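Local atomic coordinates of dipeptidase AC. Metallo peptidase. MEROPS family M19 (Rhodobacter sphaeroides, PDB entry 3LY0), a protein that probably hydrolyses dipeptides as a zinc-dependent metallodipeptidase, and here holds a phosphinate mimic of L-Ala-D-Ala beside two zinc ions. Residues A[20-25]-A[62-67]; A[12-17]-A[38-43]; A[68-73]-A[80-85]. All blocks are in the same frame, centred on the assembly; numbering follows the deposited sequence.

Contact 1 (A[20-25]-A[62-67]). With LY0 ((2R)-3-[(R)-[(1R)-1-aminoethyl](hydroxy)phosphoryl]-2-methylpropanoic acid), chain C.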
loop_
_atom_site.group_PDB
_atom_site.type_symbol
_atom_site.label_atom_id
_atom_site.label_comp_id
_atom_site.label_asym_id
_atom_site.label_seq_id
_atom_site.Cartn_x
_atom_site.Cartn_y
_atom_site.Cartn_z
ATOM N N LEU A 20 -7.917 13.758 4.384
ATOM C CA LEU A 20 -8.176 14.462 5.634
ATOM C C LEU A 20 -7.096 15.505 5.905
ATOM O O LEU A 20 -7.391 16.592 6.407
ATOM C CB LEU A 20 -8.320 13.480 6.804
ATOM C CG LEU A 20 -9.451 12.459 6.607
ATOM C CD1 LEU A 20 -9.657 11.601 7.840
ATOM C CD2 LEU A 20 -10.769 13.145 6.198
ATOM N N LEU A 21 -5.854 15.182 5.559
ATOM C CA LEU A 21 -4.752 16.138 5.675
ATOM C C LEU A 21 -5.052 17.385 4.856
ATOM O O LEU A 21 -4.785 18.507 5.296
ATOM C CB LEU A 21 -3.433 15.522 5.187
ATOM C CG LEU A 21 -2.186 16.405 5.362
ATOM C CD1 LEU A 21 -1.823 16.561 6.831
ATOM C CD2 LEU A 21 -0.994 15.868 4.567
ATOM N N ARG A 22 -5.615 17.183 3.670
ATOM C CA ARG A 22 -5.825 18.282 2.729
ATOM C C ARG A 22 -7.052 19.139 3.027
ATOM O O ARG A 22 -7.134 20.277 2.573
ATOM C CB ARG A 22 -5.854 17.757 1.290
ATOM C CG ARG A 22 -4.475 17.321 0.817
ATOM C CD ARG A 22 -4.495 16.607 -0.516
ATOM N NE ARG A 22 -3.141 16.525 -1.064
ATOM C CZ ARG A 22 -2.832 15.999 -2.244
ATOM N NH1 ARG A 22 -3.784 15.497 -3.018
ATOM N NH2 ARG A 22 -1.567 15.985 -2.653
ATOM N N ASN A 23 -7.998 18.604 3.792
ATOM C CA ASN A 23 -9.195 19.366 4.158
ATOM C C ASN A 23 -9.693 18.977 5.548
ATOM O O ASN A 23 -10.777 18.418 5.694
ATOM C CB ASN A 23 -10.304 19.176 3.117
ATOM C CG ASN A 23 -11.459 20.158 3.295
ATOM O OD1 ASN A 23 -11.498 20.940 4.250
ATOM N ND2 ASN A 23 -12.414 20.113 2.370
ATOM N N PRO A 24 -8.884 19.254 6.579
ATOM C CA PRO A 24 -9.246 18.792 7.921
ATOM C C PRO A 24 -10.549 19.405 8.432
ATOM O O PRO A 24 -11.266 18.775 9.207
ATOM C CB PRO A 24 -8.054 19.242 8.783
ATOM C CG PRO A 24 -7.400 20.339 7.998
ATOM C CD PRO A 24 -7.598 19.973 6.563
ATOM N N ALA A 25 -10.852 20.623 7.991
ATOM C CA ALA A 25 -12.058 21.307 8.439
ATOM C C ALA A 25 -13.318 20.550 8.036
ATOM O O ALA A 25 -14.336 20.623 8.723
ATOM C CB ALA A 25 -12.098 22.730 7.893
ATOM N N PRO A 62 6.744 19.145 -1.653
ATOM C CA PRO A 62 6.160 20.421 -2.095
ATOM C C PRO A 62 5.528 20.327 -3.484
ATOM O O PRO A 62 4.451 20.895 -3.706
ATOM C CB PRO A 62 7.362 21.368 -2.098
ATOM C CG PRO A 62 8.264 20.808 -1.036
ATOM C CD PRO A 62 8.131 19.307 -1.187
ATOM N N GLN A 63 6.188 19.628 -4.404
ATOM C CA GLN A 63 5.553 19.207 -5.643
ATOM C C GLN A 63 4.940 17.847 -5.344
ATOM O O GLN A 63 5.629 16.831 -5.407
ATOM C CB GLN A 63 6.578 19.050 -6.770
ATOM C CG GLN A 63 7.297 20.319 -7.207
ATOM C CD GLN A 63 8.481 20.023 -8.123
ATOM O OE1 GLN A 63 8.310 19.611 -9.278
ATOM N NE2 GLN A 63 9.689 20.233 -7.613
ATOM N N ALA A 64 3.659 17.824 -5.002
ATOM C CA ALA A 64 3.037 16.575 -4.568
ATOM C C ALA A 64 2.953 15.570 -5.717
ATOM O O ALA A 64 3.103 15.931 -6.888
ATOM C CB ALA A 64 1.666 16.838 -3.982
ATOM N N HIS A 65 2.719 14.306 -5.370
ATOM C CA HIS A 65 2.666 13.221 -6.353
ATOM C C HIS A 65 1.642 13.476 -7.451
ATOM O O HIS A 65 1.808 13.011 -8.579
ATOM C CB HIS A 65 2.306 11.911 -5.660
ATOM C CG HIS A 65 0.907 11.889 -5.131
ATOM N ND1 HIS A 65 0.546 12.518 -3.960
ATOM C CD2 HIS A 65 -0.224 11.329 -5.624
ATOM C CE1 HIS A 65 -0.748 12.344 -3.752
ATOM N NE2 HIS A 65 -1.238 11.623 -4.745
ATOM N N ASP A 66 0.579 14.203 -7.125
ATOM C CA ASP A 66 -0.468 14.480 -8.103
ATOM C C ASP A 66 -0.387 15.892 -8.689
ATOM O O ASP A 66 -1.366 16.398 -9.236
ATOM C CB ASP A 66 -1.858 14.218 -7.514
ATOM C CG ASP A 66 -2.104 14.984 -6.226
ATOM O OD1 ASP A 66 -1.144 15.582 -5.687
ATOM O OD2 ASP A 66 -3.262 14.985 -5.756
ATOM N N ALA A 67 0.780 16.517 -8.580
ATOM C CA ALA A 67 1.015 17.791 -9.257
ATOM C C ALA A 67 0.725 17.625 -10.750
ATOM O O ALA A 67 0.966 16.561 -11.327
ATOM C CB ALA A 67 2.437 18.260 -9.032
HETATM P P LY0 C . 1.206 6.365 -3.599
HETATM C C1 LY0 C . 1.305 9.155 -3.499
HETATM N N1 LY0 C . 0.846 7.887 -1.419
HETATM C C2 LY0 C . 0.663 7.944 -2.859
HETATM C C4 LY0 C . 0.622 6.244 -5.337
HETATM C C5 LY0 C . 1.665 5.834 -6.339
HETATM C C6 LY0 C . 2.473 4.647 -5.891
HETATM C C7 LY0 C . 1.170 5.755 -7.760
HETATM O O31 LY0 C . 0.616 5.286 -2.724
HETATM O O32 LY0 C . 2.766 6.276 -3.511
HETATM O O61 LY0 C . 3.621 4.346 -6.550
HETATM O O62 LY0 C . 2.134 3.957 -4.915
#
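Arg22 grips Asp66 end-on, through NH1 and NH2, one nitrogen to each carboxylate oxygen. NH1 of Arg22 lies 2.8 Å from OD2 of Asp66, and NH2 of Arg22 lies 3.1 Å from OD1 of Asp66. The guanidinium and carboxylate planes are 9° apart, so the two groups are nearly coplanar. Both oxygens are met on their syn side, and both bonds are fairly straight. Two bonds from two nitrogens fix the rotation of both groups. The arginine chain runs extended from CG to NE and bridges backbones that stay far apart: the nearest CA atoms, those of Arg22 and Ala64, are 11.6 Å apart. His65 lines the pocket of LY0 in this M19 dipeptidase, whose family belongs to the TIM-barrel clan. The contact joins helix 16-22 to the loop that follows strand 50-57. Ala64 to Ala67 form a type I beta turn, which carries both Asp66 and His65. Packing is tight at His65. Its CG lies 3.2 Å from C1 of the inhibitor LY0. C1 lies over one face of the ring and OD1 of Asp66 over the opposite one, both displaced toward the ring's rim. His65 ND1 is hydrogen-bonded to Tyr58 OH. The solvent side is that of the arginine, which is exposed although its salt bridge is close. The looser touch there is Ala64 CB at the guanidinium edge, 3.6 Å from Arg22 NH2.

Contact 2 (A[12-17]-A[38-43]). With ZN (zinc ion), chain D; LY0 ((2R)-3-[(R)-[(1R)-1-aminoethyl](hydroxy)phosphoryl]-2-methylpropanoic acid), chain C.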
loop_
_atom_site.group_PDB
_atom_site.type_symbol
_atom_site.label_atom_id
_atom_site.label_comp_id
_atom_site.label_asym_id
_atom_site.label_seq_id
_atom_site.Cartn_x
_atom_site.Cartn_y
_atom_site.Cartn_z
ATOM N N GLY A 12 -4.412 -3.833 1.114
ATOM C CA GLY A 12 -3.013 -3.606 1.455
ATOM C C GLY A 12 -2.542 -2.162 1.567
ATOM O O GLY A 12 -1.500 -1.921 2.168
ATOM N N HIS A 13 -3.265 -1.204 0.994
ATOM C CA HIS A 13 -2.773 0.173 0.974
ATOM C C HIS A 13 -3.791 1.187 0.486
ATOM O O HIS A 13 -4.245 1.100 -0.653
ATOM C CB HIS A 13 -1.542 0.288 0.064
ATOM C CG HIS A 13 -0.854 1.611 0.167
ATOM N ND1 HIS A 13 0.137 1.854 1.097
ATOM C CD2 HIS A 13 -1.023 2.772 -0.517
ATOM C CE1 HIS A 13 0.565 3.096 0.961
ATOM N NE2 HIS A 13 -0.124 3.677 -0.002
ATOM N N ASN A 14 -4.114 2.170 1.325
ATOM C CA ASN A 14 -4.883 3.311 0.832
ATOM C C ASN A 14 -4.364 4.616 1.400
ATOM O O ASN A 14 -3.718 4.625 2.449
ATOM C CB ASN A 14 -6.393 3.153 1.107
ATOM C CG ASN A 14 -6.773 3.516 2.530
ATOM O OD1 ASN A 14 -6.746 4.685 2.921
ATOM N ND2 ASN A 14 -7.145 2.509 3.314
ATOM N N ASP A 15 -4.644 5.706 0.687
ATOM C CA ASP A 15 -4.219 7.033 1.093
ATOM C C ASP A 15 -5.385 7.942 1.473
ATOM O O ASP A 15 -5.323 9.153 1.286
ATOM C CB ASP A 15 -3.372 7.667 -0.008
ATOM C CG ASP A 15 -2.061 6.940 -0.207
ATOM O OD1 ASP A 15 -1.218 6.961 0.717
ATOM O OD2 ASP A 15 -1.866 6.325 -1.269
ATOM N N PHE A 16 -6.444 7.358 2.025
ATOM C CA PHE A 16 -7.558 8.168 2.490
ATOM C C PHE A 16 -7.118 9.275 3.450
ATOM O O PHE A 16 -7.674 10.368 3.425
ATOM C CB PHE A 16 -8.616 7.296 3.158
ATOM C CG PHE A 16 -9.800 8.066 3.652
ATOM C CD1 PHE A 16 -9.979 8.272 5.006
ATOM C CD2 PHE A 16 -10.711 8.606 2.757
ATOM C CE1 PHE A 16 -11.067 8.987 5.475
ATOM C CE2 PHE A 16 -11.796 9.328 3.209
ATOM C CZ PHE A 16 -11.978 9.516 4.573
ATOM N N LEU A 17 -6.124 9.006 4.292
ATOM C CA LEU A 17 -5.689 10.010 5.261
ATOM C C LEU A 17 -5.186 11.284 4.577
ATOM O O LEU A 17 -5.260 12.370 5.149
ATOM C CB LEU A 17 -4.615 9.446 6.199
ATOM C CG LEU A 17 -5.098 8.403 7.211
ATOM C CD1 LEU A 17 -3.912 7.777 7.907
ATOM C CD2 LEU A 17 -6.060 9.034 8.233
ATOM N N GLY A 38 -13.107 11.271 -4.775
ATOM C CA GLY A 38 -12.169 10.247 -4.354
ATOM C C GLY A 38 -12.743 8.845 -4.358
ATOM O O GLY A 38 -13.784 8.578 -4.971
ATOM N N HIS A 39 -12.056 7.945 -3.665
ATOM C CA HIS A 39 -12.335 6.521 -3.762
ATOM C C HIS A 39 -12.995 5.941 -2.527
ATOM O O HIS A 39 -13.756 4.980 -2.628
ATOM C CB HIS A 39 -11.045 5.743 -4.010
ATOM C CG HIS A 39 -10.438 5.983 -5.353
ATOM N ND1 HIS A 39 -9.090 5.832 -5.590
ATOM C CD2 HIS A 39 -10.993 6.353 -6.533
ATOM C CE1 HIS A 39 -8.838 6.101 -6.859
ATOM N NE2 HIS A 39 -9.977 6.416 -7.454
ATOM N N LEU A 40 -12.686 6.512 -1.368
ATOM C CA LEU A 40 -13.094 5.948 -0.082
ATOM C C LEU A 40 -13.869 6.930 0.789
ATOM O O LEU A 40 -13.667 8.149 0.718
ATOM C CB LEU A 40 -11.863 5.479 0.712
ATOM C CG LEU A 40 -11.154 4.222 0.207
ATOM C CD1 LEU A 40 -9.744 4.145 0.806
ATOM C CD2 LEU A 40 -11.951 2.981 0.535
ATOM N N ASP A 41 -14.744 6.366 1.621
ATOM C CA ASP A 41 -15.345 7.008 2.784
ATOM C C ASP A 41 -16.131 5.898 3.470
ATOM O O ASP A 41 -16.265 4.808 2.914
ATOM C CB ASP A 41 -16.230 8.211 2.414
ATOM C CG ASP A 41 -17.207 7.906 1.297
ATOM O OD1 ASP A 41 -18.089 7.045 1.503
ATOM O OD2 ASP A 41 -17.092 8.537 0.215
ATOM N N LEU A 42 -16.622 6.141 4.675
ATOM C CA LEU A 42 -17.233 5.042 5.420
ATOM C C LEU A 42 -18.461 4.424 4.713
ATOM O O LEU A 42 -18.537 3.202 4.569
ATOM C CB LEU A 42 -17.530 5.453 6.866
ATOM C CG LEU A 42 -18.078 4.332 7.757
ATOM C CD1 LEU A 42 -17.205 3.086 7.691
ATOM C CD2 LEU A 42 -18.230 4.817 9.186
ATOM N N PRO A 43 -19.408 5.265 4.250
ATOM C CA PRO A 43 -20.567 4.676 3.570
ATOM C C PRO A 43 -20.182 3.849 2.345
ATOM O O PRO A 43 -20.714 2.745 2.176
ATOM C CB PRO A 43 -21.399 5.898 3.173
ATOM C CG PRO A 43 -21.042 6.935 4.191
ATOM C CD PRO A 43 -19.554 6.718 4.428
HETATM ZN ZN ZN D . 0.188 5.800 -0.618
HETATM P P LY0 C . 1.206 6.365 -3.599
HETATM C C1 LY0 C . 1.305 9.155 -3.499
HETATM N N1 LY0 C . 0.846 7.887 -1.419
HETATM C C2 LY0 C . 0.663 7.944 -2.859
HETATM C C4 LY0 C . 0.622 6.244 -5.337
HETATM C C5 LY0 C . 1.665 5.834 -6.339
HETATM C C6 LY0 C . 2.473 4.647 -5.891
HETATM C C7 LY0 C . 1.170 5.755 -7.760
HETATM O O31 LY0 C . 0.616 5.286 -2.724
HETATM O O32 LY0 C . 2.766 6.276 -3.511
HETATM O O61 LY0 C . 3.621 4.346 -6.550
HETATM O O62 LY0 C . 2.134 3.957 -4.915
#
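Leu40 packs against Asn14 and Phe16 with its side chain and its carbonyl. Its CB lies 3.9 Å from CD2 of Phe16. Its CG stands anti to its own carbonyl carbon (chi1 -72°) and leads to CD1, the branch that meets Asn14. CD1 of Leu40 rests on the root of the asparagine side chain, 3.5 Å from Asn14 CG and about as close to Asn14 CB. The carbonyl of Leu40 faces the Phe16 ring obliquely, with O 3.3 Å from CE2 of Phe16. That same oxygen also accepts a hydrogen bond from Arg19. All four touching residues are buried, and Phe307 and Val319 add to the cover of Leu40.

Asn14 turns its amide back to its own chain. Its OD1 accepts from the backbone N of Phe16 at 2.8 Å, in the carbonyl plane and on a lone pair. This is an Asx turn. It bends the chain from strand 13-14 into helix 16-22. An alanine here would lose OD1 and CG, and is likely to leave Phe16 N without its acceptor and Leu40 CD1 with less to pack on.

The residues flanking Asn14 are zinc ligands. His13 binds zinc through NE2 at 2.2 Å. Asp15 chelates the same ion with both oxygens, OD1 at 2.3 Å and OD2 at 2.2 Å. Glu139 and the N1 and O31 atoms of LY0 complete the shell. The chemistry therefore divides: Leu40 packs on Asn14 and Phe16, while His13 and Asp15 of the same segment bind zinc, and the Asx turn is consistent with second-shell positioning of Asp15.

Contact 3 (A[68-73]-A[80-85])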
loop_
_atom_site.group_PDB
_atom_site.type_symbol
_atom_site.label_atom_id
_atom_site.label_comp_id
_atom_site.label_asym_id
_atom_site.label_seq_id
_atom_site.Cartn_x
_atom_site.Cartn_y
_atom_site.Cartn_z
ATOM N N ALA A 68 0.198 18.676 -11.372
ATOM C CA ALA A 68 -0.242 18.610 -12.763
ATOM C C ALA A 68 0.858 18.149 -13.712
ATOM O O ALA A 68 0.609 17.358 -14.622
ATOM C CB ALA A 68 -0.798 19.962 -13.208
ATOM N N HIS A 69 2.078 18.638 -13.513
ATOM C CA HIS A 69 3.160 18.276 -14.424
ATOM C C HIS A 69 3.514 16.788 -14.342
ATOM O O HIS A 69 3.867 16.178 -15.344
ATOM C CB HIS A 69 4.392 19.188 -14.266
ATOM C CG HIS A 69 4.884 19.331 -12.858
ATOM N ND1 HIS A 69 4.135 19.920 -11.863
ATOM C CD2 HIS A 69 6.068 18.999 -12.290
ATOM C CE1 HIS A 69 4.827 19.923 -10.735
ATOM N NE2 HIS A 69 6.005 19.373 -10.968
ATOM N N PHE A 70 3.391 16.200 -13.155
ATOM C CA PHE A 70 3.662 14.775 -12.996
ATOM C C PHE A 70 2.575 13.923 -13.646
ATOM O O PHE A 70 2.866 12.939 -14.324
ATOM C CB PHE A 70 3.779 14.405 -11.515
ATOM C CG PHE A 70 4.927 15.065 -10.812
ATOM C CD1 PHE A 70 6.121 15.318 -11.475
ATOM C CD2 PHE A 70 4.821 15.421 -9.477
ATOM C CE1 PHE A 70 7.181 15.923 -10.819
ATOM C CE2 PHE A 70 5.878 16.020 -8.818
ATOM C CZ PHE A 70 7.058 16.273 -9.486
ATOM N N GLU A 71 1.321 14.295 -13.423
ATOM C CA GLU A 71 0.216 13.571 -14.034
ATOM C C GLU A 71 0.355 13.588 -15.549
ATOM O O GLU A 71 0.209 12.558 -16.200
ATOM C CB GLU A 71 -1.129 14.149 -13.594
ATOM C CG GLU A 71 -1.445 13.852 -12.135
ATOM C CD GLU A 71 -2.792 14.390 -11.699
ATOM O OE1 GLU A 71 -3.335 15.271 -12.400
ATOM O OE2 GLU A 71 -3.300 13.933 -10.649
ATOM N N ALA A 72 0.659 14.755 -16.109
ATOM C CA ALA A 72 0.812 14.874 -17.555
ATOM C C ALA A 72 1.937 13.992 -18.091
ATOM O O ALA A 72 1.801 13.365 -19.139
ATOM C CB ALA A 72 1.037 16.328 -17.956
ATOM N N MET A 73 3.055 13.949 -17.376
ATOM C CA MET A 73 4.174 13.119 -17.800
ATOM C C MET A 73 3.796 11.644 -17.791
ATOM O O MET A 73 4.109 10.905 -18.725
ATOM C CB MET A 73 5.384 13.345 -16.896
ATOM C CG MET A 73 5.965 14.735 -16.989
ATOM S SD MET A 73 7.323 14.951 -15.834
ATOM C CE MET A 73 8.434 13.695 -16.408
ATOM N N GLU A 80 10.099 9.638 -17.077
ATOM C CA GLU A 80 10.974 9.525 -15.918
ATOM C C GLU A 80 10.708 10.753 -15.072
ATOM O O GLU A 80 10.963 11.868 -15.518
ATOM C CB GLU A 80 12.440 9.595 -16.326
ATOM C CG GLU A 80 13.004 8.433 -17.104
ATOM C CD GLU A 80 14.519 8.516 -17.166
ATOM O OE1 GLU A 80 15.140 8.748 -16.110
ATOM O OE2 GLU A 80 15.093 8.370 -18.264
ATOM N N LEU A 81 10.201 10.566 -13.861
ATOM C CA LEU A 81 9.979 11.689 -12.967
ATOM C C LEU A 81 11.182 11.873 -12.059
ATOM O O LEU A 81 11.771 10.901 -11.601
ATOM C CB LEU A 81 8.722 11.481 -12.125
ATOM C CG LEU A 81 7.386 11.848 -12.775
ATOM C CD1 LEU A 81 7.241 11.226 -14.162
ATOM C CD2 LEU A 81 6.207 11.489 -11.853
ATOM N N PRO A 82 11.564 13.132 -11.811
ATOM C CA PRO A 82 12.693 13.432 -10.929
ATOM C C PRO A 82 12.371 13.036 -9.492
ATOM O O PRO A 82 11.214 13.123 -9.091
ATOM C CB PRO A 82 12.803 14.960 -11.019
ATOM C CG PRO A 82 12.072 15.339 -12.270
ATOM C CD PRO A 82 10.958 14.350 -12.368
ATOM N N LEU A 83 13.371 12.609 -8.732
ATOM C CA LEU A 83 13.172 12.354 -7.302
ATOM C C LEU A 83 13.141 13.678 -6.551
ATOM O O LEU A 83 13.968 14.556 -6.807
ATOM C CB LEU A 83 14.301 11.486 -6.750
ATOM C CG LEU A 83 14.326 10.029 -7.213
ATOM C CD1 LEU A 83 15.689 9.387 -6.928
ATOM C CD2 LEU A 83 13.191 9.244 -6.551
ATOM N N PRO A 84 12.195 13.830 -5.617
ATOM C CA PRO A 84 12.180 15.020 -4.763
ATOM C C PRO A 84 13.339 14.990 -3.782
ATOM O O PRO A 84 13.961 13.944 -3.564
ATOM C CB PRO A 84 10.862 14.891 -3.984
ATOM C CG PRO A 84 10.100 13.776 -4.619
ATOM C CD PRO A 84 11.112 12.891 -5.286
ATOM N N PRO A 85 13.629 16.142 -3.171
ATOM C CA PRO A 85 14.638 16.197 -2.112
ATOM C C PRO A 85 14.187 15.450 -0.856
ATOM O O PRO A 85 12.987 15.275 -0.622
ATOM C CB PRO A 85 14.749 17.695 -1.791
ATOM C CG PRO A 85 14.000 18.407 -2.836
ATOM C CD PRO A 85 13.025 17.451 -3.455
#
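Leu81 fits its two methyl branches against Phe70 and Met73, and this apolar packing makes up most of the contact. CD2 of Leu81 lies 3.8 Å from CB of Phe70 and stays close to the start of the ring, along CG and CD1. The other branch, CD1 of Leu81, meets the methionine methyl, 3.5 Å from CE of Met73. Leu81 and Met73 run alongside each other, pointing opposite ways. Farther out, Phe70 CE1 approaches Pro82 CD at 4.4 Å, a looser touch at an exposed proline.

The polar touch is a methyl against a carbonyl. The chain of Met73 bends at its last torsion (chi3 60°), which brings CE within 3.2 Å of the carbonyl O of Glu80. The carboxylate of Glu80 turns to Arg179 in a salt bridge. On the helix itself, NE2 of the neighbouring His69 lies over one face of the Phe70 ring, displaced toward the rim.

The contact is plain surface packing. It sets helix 68-75 against the loop that leads from strand 79-80 to helix 89-109. Strand 79-80 pairs antiparallel with strand 179-180, and Leu81 adds a backbone hydrogen bond with Phe178.

From the N terminus, the chain first passes through 12-17 and runs along helix 16-22 into 20-25. It then reaches 38-43, where contact 2 closes the first loop and ties the metal-binding strand end to the start of helix 42-48. Strand 50-57 follows, and contact 1 closes at 62-67. Contacts 1 and 2 thus cross, share helix 16-22 and both reach LY0. Contact 3 comes later in series, closing the short loop between helix 68-75 and the loop segment 80-85. It is joined to contact 1 by a probable hydrogen bond between His69 and Gln63 and by Phe70 packing on the carbonyl of Ala64. Contacts 2 and 3 do not touch.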